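Local structure of RNA-dependent RNA Polymerase (Bombyx mori cytoplasmic polyhedrosis virus, 6TZ0) at residues A[842-847]-A[865-870]; A[846-851]-A[858-863]; A[873-878]-A[895-900]. The protein synthesises viral RNA on an RNA template, transcribing the double-stranded genome conservatively into plus strands and probably also making the complementary minus strands of new genome segments. One frame throughout, in Å; residues are numbered along the deposited sequence.

Interaction 1: A[842-847]-A[865-870]; sequences GGEYPA and TARGAY
Glu844 and Arg867 bring the two segments together, their CA atoms 6.1 Å apart; a second close approach pairs Pro846 with Thr865, two residues later in one chain and two earlier in the other, their CA atoms 7.0 Å apart. Residues 842-847 form an irregular loop, whereas 865-870 contains strand 867-868 and then a 3-10 segment; no backbone-to-backbone hydrogen bond joins them. A side chain spans the gap instead. Arg867 NE donates to Glu844 O over 2.9 Å, with the carbonyl pointing almost straight at the nitrogen and lying close to the guanidinium plane, although the N-H is bent to 144°. The arginine chain, extended from CG to NE, carries its flat end past the carbonyl to Pro846, Arg867 NH1 lying 3.9 Å from Pro846 CD. The charged atoms of Glu844 and Arg867 are not in contact. With CG beside the backbone N (chi1 -67°), the glutamate lays its carboxylate over the start of the arginine and the Gly868 backbone, OE1 being 3.8 Å from Arg867 CB and OE2 3.9 Å from Gly868 N, without a hydrogen bond. Pro846 CG rests 3.8 Å from Thr865 CG2. The contact joins a loop to strand 867-868 and the residues before it, a strand that pairs antiparallel with strand 1141-1142. Helix 1174-1188 packs against Thr865 and Ala866, and helix 754-766 supplies Asp765, the salt-bridge partner of Arg867 NH2.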
# COMPACT_ATOMS: atom_id res chain seq x y z
N GLY A 842 -6.28 6.31 32.74
CA GLY A 842 -7.13 7.45 32.51
C GLY A 842 -6.60 8.25 31.34
O GLY A 842 -6.61 7.78 30.21
N GLY A 843 -6.11 9.45 31.61
CA GLY A 843 -5.55 10.25 30.54
C GLY A 843 -4.07 10.01 30.34
O GLY A 843 -3.59 10.07 29.20
N GLU A 844 -3.36 9.72 31.44
CA GLU A 844 -1.91 9.53 31.49
C GLU A 844 -1.17 10.74 30.92
O GLU A 844 -0.25 10.62 30.11
CB GLU A 844 -1.48 8.25 30.77
CG GLU A 844 -1.94 6.98 31.45
CD GLU A 844 -1.48 5.74 30.71
OE1 GLU A 844 -0.88 5.89 29.63
OE2 GLU A 844 -1.74 4.63 31.20
N TYR A 845 -1.59 11.91 31.34
CA TYR A 845 -1.03 13.14 30.82
C TYR A 845 -0.10 13.76 31.87
O TYR A 845 -0.30 13.56 33.07
CB TYR A 845 -2.16 14.11 30.46
CG TYR A 845 -1.73 15.29 29.65
CD1 TYR A 845 -1.45 15.15 28.30
CD2 TYR A 845 -1.60 16.54 30.22
CE1 TYR A 845 -1.04 16.21 27.56
CE2 TYR A 845 -1.21 17.62 29.48
CZ TYR A 845 -0.93 17.44 28.15
OH TYR A 845 -0.53 18.50 27.39
N PRO A 846 0.97 14.45 31.44
CA PRO A 846 1.86 15.10 32.42
C PRO A 846 1.17 16.22 33.18
O PRO A 846 0.45 17.04 32.61
CB PRO A 846 2.99 15.64 31.54
CG PRO A 846 2.99 14.77 30.37
CD PRO A 846 1.57 14.43 30.10
N ALA A 847 1.42 16.25 34.48
CA ALA A 847 0.67 17.09 35.41
C ALA A 847 1.44 18.34 35.81
O ALA A 847 2.67 18.41 35.70
CB ALA A 847 0.29 16.30 36.66
N THR A 865 8.30 12.43 30.94
CA THR A 865 7.88 11.59 32.05
C THR A 865 7.24 10.31 31.54
O THR A 865 6.62 10.27 30.48
CB THR A 865 6.93 12.36 32.97
OG1 THR A 865 6.55 11.53 34.07
CG2 THR A 865 5.69 12.82 32.24
N ALA A 866 7.44 9.24 32.31
CA ALA A 866 6.97 7.93 31.92
C ALA A 866 5.48 7.80 32.14
O ALA A 866 4.88 8.47 32.99
CB ALA A 866 7.72 6.84 32.69
N ARG A 867 4.86 6.92 31.37
CA ARG A 867 3.45 6.64 31.49
C ARG A 867 3.29 5.20 31.95
O ARG A 867 4.26 4.53 32.31
CB ARG A 867 2.71 6.89 30.17
CG ARG A 867 2.68 8.35 29.81
CD ARG A 867 1.93 8.61 28.53
NE ARG A 867 1.88 10.03 28.23
CZ ARG A 867 2.75 10.67 27.47
NH1 ARG A 867 2.63 11.97 27.25
NH2 ARG A 867 3.75 10.00 26.91
N GLY A 868 2.05 4.73 31.96
CA GLY A 868 1.77 3.40 32.45
C GLY A 868 1.49 3.41 33.93
O GLY A 868 0.81 4.32 34.43
N ALA A 869 2.01 2.42 34.66
CA ALA A 869 1.77 2.32 36.09
C ALA A 869 2.56 3.34 36.90
O ALA A 869 2.32 3.46 38.11
CB ALA A 869 2.10 0.91 36.58
N TYR A 870 3.49 4.07 36.28
CA TYR A 870 4.26 5.07 37.00
C TYR A 870 3.43 6.32 37.33
O TYR A 870 3.83 7.10 38.20
CB TYR A 870 5.51 5.43 36.19
CG TYR A 870 6.46 6.39 36.87
CD1 TYR A 870 7.17 6.01 38.00
CD2 TYR A 870 6.68 7.66 36.36
CE1 TYR A 870 8.04 6.87 38.62
CE2 TYR A 870 7.56 8.53 36.97
CZ TYR A 870 8.23 8.13 38.10
OH TYR A 870 9.11 9.00 38.72

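Interaction 2: A[846-851]-A[858-863]; sequences PAYPFE and TEDESM
Four hydrogen bonds, in two pairs, join Ala847 to Glu861 and Phe850 to Thr858, fastening the two limbs of an irregular hairpin-like loop that run nearly antiparallel, 160° apart, without forming regular strands. In each pair one bond is backbone to backbone and the other uses a side chain. Glu861 N reaches Ala847 O at 2.9 Å, while Ala847 N returns a longer bond of 3.2 Å to Glu861 OE1, meeting that oxygen from above the carboxylate plane. At the other pair Thr858 N gives its hydrogen to Phe850 O in the carbonyl plane, and Phe850 N gives its own to Thr858 OG1, each over 2.9 Å. A chi1 of 64°, with OG1 between the backbone N and carbonyl carbon, places the threonine hydroxyl where it accepts from Phe850 N.

The Glu861 carboxylate is buried and has further partners: Lys871 bridges to OE1 and Arg1188 to OE2, which probably stabilises its negative charge. Asp860 OD1 is held by Lys778, whose ammonium also makes a cation-pi contact with Tyr848; the aspartate and the tyrosine lie side by side and point the same way. Between the two bonded pairs the Pro849 ring packs on the other limb, crossing the base of Asp860 with CD 3.7 Å from the aspartate CB. Phe850 turns its ring away from the hairpin to meet Tyr900 and Phe902 edge-to-face. Its CB stays 3.8 Å from Thr858 OG1, and that oxygen also lies near the ring plane, at the edge, 4.2 Å from Phe850 CD2.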
# COMPACT_ATOMS: atom_id res chain seq x y z
N PRO A 846 0.97 14.45 31.44
CA PRO A 846 1.86 15.10 32.42
C PRO A 846 1.17 16.22 33.18
O PRO A 846 0.45 17.04 32.61
CB PRO A 846 2.99 15.64 31.54
CG PRO A 846 2.99 14.77 30.37
CD PRO A 846 1.57 14.43 30.10
N ALA A 847 1.42 16.25 34.48
CA ALA A 847 0.67 17.09 35.41
C ALA A 847 1.44 18.34 35.81
O ALA A 847 2.67 18.41 35.70
CB ALA A 847 0.29 16.30 36.66
N TYR A 848 0.70 19.32 36.28
CA TYR A 848 1.22 20.55 36.86
C TYR A 848 1.41 20.36 38.36
O TYR A 848 0.95 19.36 38.92
CB TYR A 848 0.25 21.69 36.54
CG TYR A 848 0.28 22.14 35.11
CD1 TYR A 848 1.19 23.09 34.68
CD2 TYR A 848 -0.58 21.59 34.17
CE1 TYR A 848 1.24 23.50 33.38
CE2 TYR A 848 -0.55 21.99 32.86
CZ TYR A 848 0.37 22.95 32.47
OH TYR A 848 0.41 23.35 31.16
N PRO A 849 2.13 21.26 39.05
CA PRO A 849 2.29 21.13 40.51
C PRO A 849 0.98 21.18 41.28
O PRO A 849 0.23 22.15 41.21
CB PRO A 849 3.19 22.31 40.87
CG PRO A 849 3.99 22.53 39.68
CD PRO A 849 3.11 22.24 38.52
N PHE A 850 0.71 20.10 42.02
CA PHE A 850 -0.36 20.05 43.00
C PHE A 850 0.18 20.45 44.36
O PHE A 850 1.30 20.10 44.72
CB PHE A 850 -0.97 18.65 43.09
CG PHE A 850 -1.81 18.27 41.91
CD1 PHE A 850 -3.13 18.66 41.84
CD2 PHE A 850 -1.27 17.54 40.86
CE1 PHE A 850 -3.91 18.32 40.76
CE2 PHE A 850 -2.04 17.20 39.77
CZ PHE A 850 -3.37 17.59 39.72
N GLU A 851 -0.62 21.20 45.12
CA GLU A 851 -0.19 21.63 46.44
C GLU A 851 -0.48 20.55 47.47
O GLU A 851 -1.55 19.93 47.46
CB GLU A 851 -0.87 22.93 46.84
CG GLU A 851 -0.30 23.54 48.11
CD GLU A 851 -0.98 24.83 48.51
OE1 GLU A 851 -1.94 25.23 47.84
OE2 GLU A 851 -0.54 25.44 49.51
N THR A 858 4.10 19.45 44.27
CA THR A 858 4.68 18.38 43.49
C THR A 858 5.38 18.96 42.26
O THR A 858 5.35 20.16 41.99
CB THR A 858 3.61 17.37 43.07
OG1 THR A 858 2.66 18.01 42.21
CG2 THR A 858 2.89 16.82 44.29
N GLU A 859 6.02 18.09 41.50
CA GLU A 859 6.87 18.54 40.40
C GLU A 859 6.07 18.75 39.12
O GLU A 859 5.17 17.97 38.80
CB GLU A 859 8.00 17.54 40.18
CG GLU A 859 9.03 17.62 41.29
CD GLU A 859 10.04 16.50 41.23
OE1 GLU A 859 9.81 15.53 40.49
OE2 GLU A 859 11.08 16.61 41.93
N ASP A 860 6.39 19.83 38.41
CA ASP A 860 5.83 20.11 37.09
C ASP A 860 6.37 19.06 36.14
O ASP A 860 7.52 19.14 35.71
CB ASP A 860 6.20 21.52 36.65
CG ASP A 860 5.42 21.99 35.43
OD1 ASP A 860 4.57 21.24 34.92
OD2 ASP A 860 5.67 23.13 34.99
N GLU A 861 5.54 18.07 35.81
CA GLU A 861 6.01 16.90 35.10
C GLU A 861 6.36 17.25 33.66
O GLU A 861 5.53 17.81 32.94
CB GLU A 861 4.97 15.79 35.15
CG GLU A 861 4.71 15.27 36.54
CD GLU A 861 3.73 14.13 36.57
OE1 GLU A 861 3.17 13.79 35.51
OE2 GLU A 861 3.50 13.57 37.66
N SER A 862 7.58 16.93 33.27
CA SER A 862 8.13 17.40 32.02
C SER A 862 7.62 16.57 30.86
O SER A 862 6.81 15.66 31.02
CB SER A 862 9.66 17.39 32.10
OG SER A 862 10.24 17.90 30.91
N MET A 863 8.12 16.86 29.67
CA MET A 863 7.69 16.15 28.47
C MET A 863 8.35 14.79 28.32
O MET A 863 8.07 14.09 27.34
CB MET A 863 7.98 17.00 27.24
CG MET A 863 7.29 18.34 27.30
SD MET A 863 5.53 18.14 27.54
CE MET A 863 5.10 17.43 25.97

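Interaction 3: A[873-878]-A[895-900]; sequences RLLYDV and DLLHEY
Leu896, the first residue of segment 895-900 to meet helix 873-878, lays its CD2 methyl against Val878, the last residue of 873-878, 3.8 Å from Val878 O and 4.1 Å from Val878 CG1. With CG opposite the backbone N (chi1 -175°) the leucine reaches across to the valine, the two side chains meeting at a slant. Leu897 follows and uses both of its branches: CD1 touches Leu875 CD2 at 3.7 Å, the leucines crossing at about a right angle, while CD2 lies 3.9 Å from Leu875 O and approaches Val878 CG1 at 4.2 Å. One turn beyond Leu896, Tyr900 closes the row, with its ring carbon CE2 4.4 Å from that same valine methyl. Val878 CG1 is therefore shared by three partners, and the side chains meet through hydrocarbon groups alone, with no hydrogen bond across the contact. The polar end of Tyr900 is satisfied apart from it, its OH bonding Glu851 O. The segment axes pass 10.4 Å apart at 111°, a steep crossing, consistent with the small buried patch. Around it, helix 902-911 backs both sides, Leu906 touching Leu875 and Phe902 touching Leu897, while Arg20 of helix 20-35 lies against Leu896 and Tyr900.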
# COMPACT_ATOMS: atom_id res chain seq x y z
N ARG A 873 2.15 6.94 41.13
CA ARG A 873 2.99 7.56 42.16
C ARG A 873 2.56 8.99 42.47
O ARG A 873 2.94 9.53 43.52
CB ARG A 873 4.45 7.50 41.69
CG ARG A 873 5.50 7.83 42.73
CD ARG A 873 6.88 7.66 42.17
NE ARG A 873 7.90 8.03 43.14
CZ ARG A 873 8.41 9.25 43.25
NH1 ARG A 873 8.01 10.22 42.45
NH2 ARG A 873 9.33 9.50 44.17
N LEU A 874 1.76 9.62 41.60
CA LEU A 874 1.27 10.96 41.89
C LEU A 874 0.28 10.96 43.05
O LEU A 874 0.19 11.94 43.79
CB LEU A 874 0.63 11.56 40.64
CG LEU A 874 0.22 13.03 40.69
CD1 LEU A 874 1.44 13.91 40.87
CD2 LEU A 874 -0.56 13.42 39.46
N LEU A 875 -0.45 9.85 43.23
CA LEU A 875 -1.36 9.69 44.37
C LEU A 875 -0.61 9.76 45.69
O LEU A 875 -1.14 10.27 46.68
CB LEU A 875 -2.09 8.36 44.28
CG LEU A 875 -3.00 8.03 43.10
CD1 LEU A 875 -3.47 6.59 43.22
CD2 LEU A 875 -4.18 8.98 43.06
N TYR A 876 0.61 9.24 45.72
CA TYR A 876 1.43 9.24 46.92
C TYR A 876 2.26 10.51 47.03
O TYR A 876 2.56 10.94 48.15
CB TYR A 876 2.34 8.01 46.91
CG TYR A 876 1.57 6.72 47.04
CD1 TYR A 876 1.22 6.22 48.28
CD2 TYR A 876 1.18 6.02 45.91
CE1 TYR A 876 0.52 5.05 48.40
CE2 TYR A 876 0.47 4.84 46.02
CZ TYR A 876 0.15 4.36 47.27
OH TYR A 876 -0.56 3.19 47.40
N ASP A 877 2.62 11.11 45.90
CA ASP A 877 3.35 12.37 45.91
C ASP A 877 2.47 13.50 46.44
O ASP A 877 2.96 14.39 47.15
CB ASP A 877 3.85 12.69 44.50
CG ASP A 877 4.92 13.76 44.48
OD1 ASP A 877 5.35 14.22 45.56
OD2 ASP A 877 5.33 14.17 43.37
N VAL A 878 1.18 13.48 46.12
CA VAL A 878 0.26 14.47 46.69
C VAL A 878 0.08 14.23 48.20
O VAL A 878 -0.06 15.18 48.98
CB VAL A 878 -1.07 14.45 45.91
CG1 VAL A 878 -2.13 15.33 46.55
CG2 VAL A 878 -0.84 14.95 44.50
N ASP A 895 -8.55 12.46 52.19
CA ASP A 895 -9.29 13.72 52.26
C ASP A 895 -8.78 14.71 51.23
O ASP A 895 -9.56 15.32 50.49
CB ASP A 895 -9.19 14.29 53.68
CG ASP A 895 -10.19 15.41 53.94
OD1 ASP A 895 -11.02 15.73 53.06
OD2 ASP A 895 -10.14 15.97 55.05
N LEU A 896 -7.45 14.89 51.17
CA LEU A 896 -6.86 15.78 50.17
C LEU A 896 -7.03 15.22 48.77
O LEU A 896 -7.20 15.99 47.81
CB LEU A 896 -5.39 16.00 50.50
CG LEU A 896 -4.64 17.01 49.64
CD1 LEU A 896 -5.30 18.35 49.76
CD2 LEU A 896 -3.19 17.09 50.06
N LEU A 897 -7.01 13.90 48.62
CA LEU A 897 -7.25 13.28 47.33
C LEU A 897 -8.70 13.42 46.90
O LEU A 897 -9.01 13.41 45.71
CB LEU A 897 -6.84 11.80 47.37
CG LEU A 897 -5.40 11.32 47.09
CD1 LEU A 897 -5.05 11.50 45.65
CD2 LEU A 897 -4.35 12.02 47.92
N HIS A 898 -9.61 13.56 47.87
CA HIS A 898 -11.02 13.81 47.58
C HIS A 898 -11.26 15.27 47.19
O HIS A 898 -12.07 15.54 46.30
CB HIS A 898 -11.88 13.45 48.78
CG HIS A 898 -13.34 13.72 48.59
ND1 HIS A 898 -14.16 12.91 47.83
CD2 HIS A 898 -14.13 14.72 49.04
CE1 HIS A 898 -15.38 13.40 47.83
NE2 HIS A 898 -15.39 14.50 48.55
N GLU A 899 -10.57 16.20 47.84
CA GLU A 899 -10.79 17.62 47.57
C GLU A 899 -10.27 18.03 46.20
O GLU A 899 -10.75 19.01 45.62
CB GLU A 899 -10.16 18.46 48.67
CG GLU A 899 -10.88 18.30 50.00
CD GLU A 899 -10.21 19.02 51.14
OE1 GLU A 899 -9.09 19.54 50.96
OE2 GLU A 899 -10.80 19.07 52.24
N TYR A 900 -9.29 17.31 45.66
CA TYR A 900 -8.89 17.50 44.27
C TYR A 900 -9.71 16.67 43.30
O TYR A 900 -9.64 16.91 42.09
CB TYR A 900 -7.41 17.16 44.06
CG TYR A 900 -6.41 18.16 44.57
CD1 TYR A 900 -6.16 19.33 43.88
CD2 TYR A 900 -5.67 17.90 45.71
CE1 TYR A 900 -5.22 20.23 44.33
CE2 TYR A 900 -4.73 18.80 46.17
CZ TYR A 900 -4.51 19.96 45.48
OH TYR A 900 -3.58 20.85 45.95

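Taken together, the three contacts show how differently neighbouring contacts of one region can be built. Interactions 1 and 2 start from the same loop and share Pro846 and Ala847, but interaction 1 is only partly buried and turns on one side-chain-to-backbone bond, whereas interaction 2 is buried and polar, with its charges met by lysines and an arginine. Interaction 3, also buried, lies farthest from the chain's centre, about 35 Å by centres, and relies on hydrocarbon contacts between helices. The hairpin lies against that helical pair: Leu874 meets both Ala847 and Glu861, Thr858 touches Asp877, and Phe850 meets the ring of Tyr900 in 895-900, so loop and helices pack directly against each other.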